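Local coordinates for putative hemin storage protein (Bordetella bronchiseptica, PDB 6AU1), which cleaves deacetylated poly-beta-1,6-N-acetylglucosamine through the glycoside hydrolase domain present here, and can thereby disrupt bacterial biofilms, at residues M266-M271 against R304-G309; V231-Y236 against K258-V263. All blocks are in the same frame, centred on the assembly; numbering follows the deposited sequence.

Contact 1: M266-M271 against R304-G309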
ATOM      1  N   MET A 266       5.226  -4.279   5.826  1.00 15.96           N
ATOM      2  CA  MET A 266       5.439  -3.101   6.652  1.00 15.18           C
ATOM      3  C   MET A 266       6.188  -3.491   7.932  1.00 16.02           C
ATOM      4  O   MET A 266       5.603  -3.807   8.971  1.00 20.16           O
ATOM      5  CB  MET A 266       4.096  -2.400   6.903  1.00 15.47           C
ATOM      6  CG  MET A 266       3.550  -1.867   5.563  1.00 18.70           C
ATOM      7  SD  MET A 266       1.965  -1.018   5.589  1.00 25.09           S
ATOM      8  CE  MET A 266       0.896  -2.366   6.068  1.00 21.93           C
ATOM      9  N   ALA A 267       7.513  -3.483   7.806  1.00 16.13           N
ATOM     10  CA  ALA A 267       8.428  -3.954   8.848  1.00 15.97           C
ATOM     11  C   ALA A 267       8.743  -2.797   9.781  1.00 20.02           C
ATOM     12  O   ALA A 267       9.835  -2.225   9.749  1.00 17.41           O
ATOM     13  CB  ALA A 267       9.702  -4.516   8.213  1.00 17.33           C
ATOM     14  N   MET A 268       7.749  -2.442  10.587  1.00 18.26           N
ATOM     15  CA  MET A 268       7.745  -1.184  11.318  1.00 18.24           C
ATOM     16  C   MET A 268       7.423  -1.398  12.794  1.00 23.40           C
ATOM     17  O   MET A 268       6.284  -1.159  13.231  1.00 21.58           O
ATOM     18  CB  MET A 268       6.737  -0.230  10.673  1.00 17.39           C
ATOM     19  CG  MET A 268       7.051   0.075   9.199  1.00 16.02           C
ATOM     20  SD  MET A 268       5.805   1.139   8.442  1.00 19.06           S
ATOM     21  CE  MET A 268       6.472   1.368   6.784  1.00 16.48           C
ATOM     22  N   PRO A 269       8.423  -1.852  13.569  1.00 22.78           N
ATOM     23  CA  PRO A 269       8.208  -2.179  14.988  1.00 25.65           C
ATOM     24  C   PRO A 269       7.778  -0.976  15.831  1.00 29.20           C
ATOM     25  O   PRO A 269       7.042  -1.155  16.793  1.00 26.92           O
ATOM     26  CB  PRO A 269       9.578  -2.714  15.445  1.00 24.64           C
ATOM     27  CG  PRO A 269      10.564  -2.203  14.415  1.00 24.42           C
ATOM     28  CD  PRO A 269       9.796  -2.166  13.128  1.00 20.32           C
ATOM     29  N   ASN A 270       8.215   0.227  15.472  1.00 26.70           N
ATOM     30  CA  ASN A 270       7.785   1.434  16.175  1.00 32.56           C
ATOM     31  C   ASN A 270       6.270   1.649  16.036  1.00 29.74           C
ATOM     32  O   ASN A 270       5.565   1.844  17.031  1.00 32.19           O
ATOM     33  CB  ASN A 270       8.562   2.646  15.647  1.00 39.49           C
ATOM     34  CG  ASN A 270       8.451   3.860  16.546  1.00 47.19           C
ATOM     35  OD1 ASN A 270       7.402   4.496  16.625  1.00 50.14           O
ATOM     36  ND2 ASN A 270       9.548   4.206  17.208  1.00 48.76           N
ATOM     37  N   MET A 271       5.774   1.606  14.802  1.00 25.20           N
ATOM     38  CA  MET A 271       4.334   1.701  14.535  1.00 26.50           C
ATOM     39  C   MET A 271       3.560   0.575  15.220  1.00 29.80           C
ATOM     40  O   MET A 271       2.448   0.779  15.710  1.00 32.16           O
ATOM     41  CB  MET A 271       4.053   1.667  13.029  1.00 27.14           C
ATOM     42  CG  MET A 271       2.563   1.504  12.698  1.00 34.32           C
ATOM     43  SD  MET A 271       2.210   0.545  11.205  1.00 76.56           S
ATOM     44  CE  MET A 271       2.117   1.840   9.973  1.00 53.05           C
ATOM     45  N   ARG A 304      10.062   7.600   9.811  1.00 18.07           N
ATOM     46  CA  ARG A 304       9.428   8.616  10.625  1.00 20.00           C
ATOM     47  C   ARG A 304       8.578   7.959  11.702  1.00 23.25           C
ATOM     48  O   ARG A 304       7.975   6.906  11.482  1.00 23.12           O
ATOM     49  CB  ARG A 304       8.580   9.555   9.746  1.00 19.81           C
ATOM     50  CG  ARG A 304       7.863  10.657  10.507  1.00 21.91           C
ATOM     51  CD  ARG A 304       7.354  11.759   9.568  1.00 19.57           C
ATOM     52  NE  ARG A 304       6.675  12.812  10.306  1.00 21.61           N
ATOM     53  CZ  ARG A 304       7.293  13.819  10.913  1.00 23.17           C
ATOM     54  NH1 ARG A 304       8.621  13.927  10.852  1.00 22.09           N
ATOM     55  NH2 ARG A 304       6.585  14.723  11.576  1.00 25.14           N
ATOM     56  N   ASP A 305       8.567   8.569  12.878  1.00 22.09           N
ATOM     57  CA  ASP A 305       7.698   8.152  13.959  1.00 27.60           C
ATOM     58  C   ASP A 305       6.445   9.025  13.856  1.00 27.70           C
ATOM     59  O   ASP A 305       6.415  10.134  14.387  1.00 29.66           O
ATOM     60  CB  ASP A 305       8.426   8.312  15.300  1.00 29.91           C
ATOM     61  CG  ASP A 305       7.628   7.799  16.477  1.00 39.74           C
ATOM     62  OD1 ASP A 305       6.386   7.772  16.398  1.00 33.11           O
ATOM     63  OD2 ASP A 305       8.257   7.439  17.497  1.00 37.93           O
ATOM     64  N   TRP A 306       5.428   8.544  13.136  1.00 30.39           N
ATOM     65  CA  TRP A 306       4.257   9.371  12.832  1.00 32.41           C
ATOM     66  C   TRP A 306       3.426   9.676  14.078  1.00 43.00           C
ATOM     67  O   TRP A 306       2.714  10.682  14.119  1.00 44.67           O
ATOM     68  CB  TRP A 306       3.351   8.710  11.780  1.00 27.27           C
ATOM     69  CG  TRP A 306       3.992   8.454  10.449  1.00 23.60           C
ATOM     70  CD1 TRP A 306       4.143   9.342   9.421  1.00 23.35           C
ATOM     71  CD2 TRP A 306       4.538   7.219   9.997  1.00 20.13           C
ATOM     72  NE1 TRP A 306       4.766   8.737   8.359  1.00 20.81           N
ATOM     73  CE2 TRP A 306       5.029   7.432   8.689  1.00 20.86           C
ATOM     74  CE3 TRP A 306       4.675   5.950  10.572  1.00 24.27           C
ATOM     75  CZ2 TRP A 306       5.635   6.424   7.950  1.00 21.93           C
ATOM     76  CZ3 TRP A 306       5.289   4.951   9.838  1.00 25.30           C
ATOM     77  CH2 TRP A 306       5.757   5.191   8.539  1.00 26.04           C
ATOM     78  N   ARG A 307       3.507   8.815  15.088  1.00 45.24           N
ATOM     79  CA  ARG A 307       2.679   9.008  16.271  1.00 48.99           C
ATOM     80  C   ARG A 307       3.159  10.213  17.085  1.00 47.11           C
ATOM     81  O   ARG A 307       2.341  10.991  17.577  1.00 50.44           O
ATOM     82  CB  ARG A 307       2.639   7.734  17.133  1.00 58.09           C
ATOM     83  CG  ARG A 307       3.847   7.482  18.026  1.00 64.62           C
ATOM     84  CD  ARG A 307       3.644   6.261  18.906  1.00 72.87           C
ATOM     85  NE  ARG A 307       3.649   5.022  18.133  1.00 75.30           N
ATOM     86  CZ  ARG A 307       3.123   3.878  18.556  1.00 78.80           C
ATOM     87  NH1 ARG A 307       2.537   3.812  19.745  1.00 82.56           N
ATOM     88  NH2 ARG A 307       3.173   2.799  17.787  1.00 77.20           N
ATOM     89  N   VAL A 308       4.474  10.389  17.202  1.00 42.45           N
ATOM     90  CA  VAL A 308       5.024  11.515  17.956  1.00 42.45           C
ATOM     91  C   VAL A 308       5.408  12.667  17.031  1.00 41.29           C
ATOM     92  O   VAL A 308       5.696  13.770  17.492  1.00 41.89           O
ATOM     93  CB  VAL A 308       6.266  11.113  18.787  1.00 45.59           C
ATOM     94  CG1 VAL A 308       5.965   9.907  19.663  1.00 54.53           C
ATOM     95  CG2 VAL A 308       7.452  10.845  17.885  1.00 45.64           C
ATOM     96  N   GLY A 309       5.431  12.402  15.727  1.00 36.36           N
ATOM     97  CA  GLY A 309       5.686  13.444  14.750  1.00 34.10           C
ATOM     98  C   GLY A 309       7.149  13.839  14.686  1.00 31.72           C
ATOM     99  O   GLY A 309       7.484  15.026  14.710  1.00 34.64           O
TER

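Contact 2: V231-Y236 against K258-V263. With EDO (1,2-ethanediol), chain G.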
ATOM      1  N   VAL A 231       3.632  -5.562 -10.096  1.00 23.97           N
ATOM      2  CA  VAL A 231       2.753  -5.179  -8.992  1.00 21.68           C
ATOM      3  C   VAL A 231       3.289  -5.578  -7.621  1.00 19.99           C
ATOM      4  O   VAL A 231       3.873  -6.652  -7.437  1.00 20.95           O
ATOM      5  CB  VAL A 231       1.316  -5.771  -9.155  1.00 22.77           C
ATOM      6  CG1 VAL A 231       0.644  -5.198 -10.412  1.00 24.23           C
ATOM      7  CG2 VAL A 231       1.339  -7.305  -9.185  1.00 23.31           C
ATOM      8  N   ALA A 232       3.087  -4.685  -6.657  1.00 18.56           N
ATOM      9  CA  ALA A 232       3.396  -4.951  -5.259  1.00 17.04           C
ATOM     10  C   ALA A 232       2.170  -4.627  -4.427  1.00 17.06           C
ATOM     11  O   ALA A 232       1.300  -3.869  -4.872  1.00 16.64           O
ATOM     12  CB  ALA A 232       4.594  -4.123  -4.794  1.00 17.59           C
ATOM     13  N   ARG A 233       2.085  -5.193  -3.232  1.00 14.47           N
ATOM     14  CA  ARG A 233       0.998  -4.818  -2.323  1.00 14.03           C
ATOM     15  C   ARG A 233       1.529  -4.715  -0.899  1.00 15.35           C
ATOM     16  O   ARG A 233       2.343  -5.534  -0.483  1.00 14.96           O
ATOM     17  CB  ARG A 233      -0.153  -5.828  -2.402  1.00 16.30           C
ATOM     18  CG  ARG A 233      -1.354  -5.474  -1.475  1.00 13.15           C
ATOM     19  CD  ARG A 233      -2.590  -6.317  -1.801  1.00 13.48           C
ATOM     20  NE  ARG A 233      -3.591  -6.231  -0.735  1.00 14.52           N
ATOM     21  CZ  ARG A 233      -4.577  -7.110  -0.570  1.00 15.25           C
ATOM     22  NH1 ARG A 233      -4.721  -8.126  -1.424  1.00 16.15           N
ATOM     23  NH2 ARG A 233      -5.407  -6.982   0.463  1.00 13.30           N
ATOM     24  N   ASN A 234       1.080  -3.699  -0.162  1.00 13.94           N
ATOM     25  CA  ASN A 234       1.416  -3.574   1.255  1.00 14.29           C
ATOM     26  C   ASN A 234       0.788  -4.685   2.085  1.00 16.71           C
ATOM     27  O   ASN A 234      -0.416  -4.964   1.968  1.00 14.27           O
ATOM     28  CB  ASN A 234       0.942  -2.229   1.829  1.00 12.16           C
ATOM     29  CG  ASN A 234       1.795  -1.061   1.393  1.00 15.91           C
ATOM     30  OD1 ASN A 234       1.265  -0.032   1.002  1.00 18.73           O
ATOM     31  ND2 ASN A 234       3.118  -1.195   1.504  1.00 16.75           N
ATOM     32  N   LEU A 235       1.606  -5.289   2.940  1.00 15.26           N
ATOM     33  CA  LEU A 235       1.168  -6.348   3.845  1.00 13.85           C
ATOM     34  C   LEU A 235       1.498  -5.938   5.275  1.00 15.98           C
ATOM     35  O   LEU A 235       2.633  -5.536   5.568  1.00 14.69           O
ATOM     36  CB  LEU A 235       1.868  -7.674   3.497  1.00 13.78           C
ATOM     37  CG  LEU A 235       1.661  -8.870   4.432  1.00 11.92           C
ATOM     38  CD1 LEU A 235       0.181  -9.267   4.501  1.00 15.41           C
ATOM     39  CD2 LEU A 235       2.505 -10.038   3.956  1.00 14.86           C
ATOM     40  N   TYR A 236       0.509  -6.035   6.154  1.00 14.06           N
ATOM     41  CA  TYR A 236       0.729  -5.786   7.576  1.00 15.12           C
ATOM     42  C   TYR A 236       1.544  -6.909   8.227  1.00 16.59           C
ATOM     43  O   TYR A 236       1.483  -8.058   7.799  1.00 15.86           O
ATOM     44  CB  TYR A 236      -0.608  -5.645   8.294  1.00 12.92           C
ATOM     45  CG  TYR A 236      -1.236  -4.280   8.168  1.00 14.60           C
ATOM     46  CD1 TYR A 236      -0.830  -3.232   8.993  1.00 16.64           C
ATOM     47  CD2 TYR A 236      -2.239  -4.033   7.236  1.00 14.79           C
ATOM     48  CE1 TYR A 236      -1.405  -1.973   8.887  1.00 19.49           C
ATOM     49  CE2 TYR A 236      -2.824  -2.773   7.128  1.00 13.93           C
ATOM     50  CZ  TYR A 236      -2.400  -1.754   7.954  1.00 19.06           C
ATOM     51  OH  TYR A 236      -2.974  -0.504   7.854  1.00 20.52           O
ATOM     52  N   LYS A 258       2.085 -15.622  -3.788  1.00 24.22           N
ATOM     53  CA  LYS A 258       1.656 -16.335  -4.980  1.00 27.21           C
ATOM     54  C   LYS A 258       1.162 -15.396  -6.075  1.00 22.70           C
ATOM     55  O   LYS A 258       1.160 -15.762  -7.254  1.00 27.77           O
ATOM     56  CB  LYS A 258       0.554 -17.343  -4.630  1.00 32.79           C
ATOM     57  CG  LYS A 258       1.060 -18.610  -3.961  1.00 40.42           C
ATOM     58  CD  LYS A 258      -0.075 -19.400  -3.325  1.00 49.01           C
ATOM     59  CE  LYS A 258      -1.200 -19.675  -4.310  1.00 57.75           C
ATOM     60  NZ  LYS A 258      -2.295 -20.466  -3.675  1.00 62.62           N
ATOM     61  N   SER A 259       0.756 -14.192  -5.692  1.00 23.22           N
ATOM     62  CA  SER A 259       0.016 -13.328  -6.610  1.00 26.55           C
ATOM     63  C   SER A 259       0.699 -12.016  -6.988  1.00 24.22           C
ATOM     64  O   SER A 259       0.410 -11.456  -8.046  1.00 30.18           O
ATOM     65  CB  SER A 259      -1.351 -13.011  -6.011  1.00 31.55           C
ATOM     66  OG  SER A 259      -2.015 -14.200  -5.612  1.00 34.91           O
ATOM     67  N   TYR A 260       1.582 -11.509  -6.137  1.00 17.13           N
ATOM     68  CA  TYR A 260       2.239 -10.235  -6.443  1.00 16.66           C
ATOM     69  C   TYR A 260       3.698 -10.458  -6.794  1.00 17.70           C
ATOM     70  O   TYR A 260       4.303 -11.434  -6.364  1.00 20.21           O
ATOM     71  CB  TYR A 260       2.113  -9.252  -5.268  1.00 17.48           C
ATOM     72  CG  TYR A 260       0.668  -8.978  -4.930  1.00 16.93           C
ATOM     73  CD1 TYR A 260      -0.099  -8.150  -5.731  1.00 17.08           C
ATOM     74  CD2 TYR A 260       0.058  -9.592  -3.835  1.00 17.18           C
ATOM     75  CE1 TYR A 260      -1.430  -7.911  -5.440  1.00 17.77           C
ATOM     76  CE2 TYR A 260      -1.263  -9.370  -3.547  1.00 16.93           C
ATOM     77  CZ  TYR A 260      -2.006  -8.538  -4.348  1.00 17.43           C
ATOM     78  OH  TYR A 260      -3.332  -8.326  -4.068  1.00 18.98           O
ATOM     79  N   ASP A 261       4.261  -9.557  -7.594  1.00 18.56           N
ATOM     80  CA  ASP A 261       5.677  -9.664  -7.912  1.00 21.83           C
ATOM     81  C   ASP A 261       6.511  -9.404  -6.676  1.00 21.98           C
ATOM     82  O   ASP A 261       7.520 -10.077  -6.442  1.00 24.13           O
ATOM     83  CB  ASP A 261       6.055  -8.697  -9.017  1.00 22.27           C
ATOM     84  CG  ASP A 261       5.336  -8.999 -10.301  1.00 24.91           C
ATOM     85  OD1 ASP A 261       5.664 -10.029 -10.921  1.00 28.24           O
ATOM     86  OD2 ASP A 261       4.443  -8.217 -10.680  1.00 24.29           O
ATOM     87  N   PHE A 262       6.068  -8.433  -5.882  1.00 16.13           N
ATOM     88  CA  PHE A 262       6.712  -8.111  -4.619  1.00 17.70           C
ATOM     89  C   PHE A 262       5.690  -7.904  -3.530  1.00 18.92           C
ATOM     90  O   PHE A 262       4.598  -7.384  -3.772  1.00 18.95           O
ATOM     91  CB  PHE A 262       7.579  -6.858  -4.751  1.00 15.66           C
ATOM     92  CG  PHE A 262       8.724  -7.030  -5.701  1.00 17.46           C
ATOM     93  CD1 PHE A 262       9.800  -7.832  -5.358  1.00 22.15           C
ATOM     94  CD2 PHE A 262       8.716  -6.414  -6.938  1.00 21.78           C
ATOM     95  CE1 PHE A 262      10.859  -8.000  -6.232  1.00 21.80           C
ATOM     96  CE2 PHE A 262       9.764  -6.584  -7.812  1.00 31.52           C
ATOM     97  CZ  PHE A 262      10.835  -7.380  -7.456  1.00 27.61           C
ATOM     98  N   VAL A 263       6.056  -8.325  -2.327  1.00 17.14           N
ATOM     99  CA  VAL A 263       5.240  -8.087  -1.142  1.00 14.68           C
ATOM    100  C   VAL A 263       5.894  -6.969  -0.352  1.00 17.79           C
ATOM    101  O   VAL A 263       7.043  -7.115   0.082  1.00 19.91           O
ATOM    102  CB  VAL A 263       5.129  -9.348  -0.272  1.00 18.02           C
ATOM    103  CG1 VAL A 263       4.375  -9.039   1.024  1.00 17.25           C
ATOM    104  CG2 VAL A 263       4.432 -10.459  -1.042  1.00 19.36           C
TER
HETATM  105  C1  EDO G 705      -5.053   1.966   6.719  1.00 23.96           C
HETATM  106  O1  EDO G 705      -4.957   2.137   5.292  1.00 23.57           O
HETATM  107  C2  EDO G 705      -5.923   0.754   7.038  1.00 26.14           C
HETATM  108  O2  EDO G 705      -5.233  -0.447   6.669  1.00 26.74           O

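Contact 1: M266-M271 against R304-G309
Met-268 carries its CG beside the backbone N (chi1 -60°) and then runs fully extended, a course that delivers SD to the rim of the Trp-306 indole. The sulfur lies 4.1 Å from Trp-306 CH2, near the ring plane and not over a face; measured to the centroid of the six-membered ring it is 78° off the normal, an edge-on Met-aromatic contact. Met-271 adds a looser touch, its CE 4.4 Å from Trp-306 CZ3, while Tyr-335 meets the same indole from outside the two segments. Beside this, the Asn-270 amide and the Asp-305 carboxylate cross with their planes 76° apart. Arg-307 reaches toward the backbone carbonyls of the short helix 269-272, its NH2 2.7 Å from Asn-270 O, although this side chain is poorly ordered. Asp-305 also organises its own loop: OD1 takes weak bonds from the backbone N of Arg-307 and of Val-308, each at 3.3 Å, and its carbonyl O accepts Gly-309 N at 2.8 Å. A weakly bonded Asx turn thus follows strand 297-305, and the contact joins two adjacent loops at the C-terminal rim of a TIM barrel.

Contact 2: V231-Y236 against K258-V263
Arg-233 lies across the Tyr-260 ring, with CB over its centre, 3.7 Å from the centroid and 7° off the normal, in a CH-pi contact. Because the arginine chain is extended from CG to NE, it travels over the ring to the phenol end, where the guanidinium stands almost perpendicular to the aromatic plane (88°). There NH1 donates to Tyr-260 OH at 3.0 Å, with the oxygen close to the guanidinium plane. Thr-213 is a second partner of that hydroxyl, and Ala-163 O binds the other arm, NH2, so the buried charge is held at both terminal nitrogens. The opposite face of the phenol is backed by Ser-259 CB, and Val-231 CG2 meets its edge. Asp-261 folds back so that OD2 accepts Val-231 N through its anti lone pair, at 2.8 Å and nearly straight (170°). Val-231 O in turn receives Phe-262 N at 3.2 Å, starting a parallel ladder. Beyond it, Leu-235 CD2 packs 3.6 Å from Val-263 CG1. Arg-233 and Val-263 share the sheet face covered by helix 253-259, Ala-232 and Phe-262 the other: neighbouring strands of a TIM barrel, linked by a helical beta-alpha-beta crossover.

How the contacts relate
Strand 262-266 connects the two contacts, whose centres lie about 21 Å apart: it enters from contact 2, pairing with strand 230-235, and leaves into the 266-271 segment of contact 1, on the side of strand 297-305. All three are consecutive parallel strands of the eight-stranded barrel. The contacts meet where Met-266 N approaches Leu-235 O at 2.9 Å, a probable hydrogen bond that continues the strand pairing, and where Met-266 CE packs 3.5 Å from Tyr-236 CD1. Tyr-236 OH donates to O2 of a 1,2-ethanediol at 2.6 Å, and the diol is also hydrogen-bonded to Asp-161 OD1. This diol, probably from crystallisation, lies near the strands' C-terminal ends, where TIM-barrel hydrolases have their active sites.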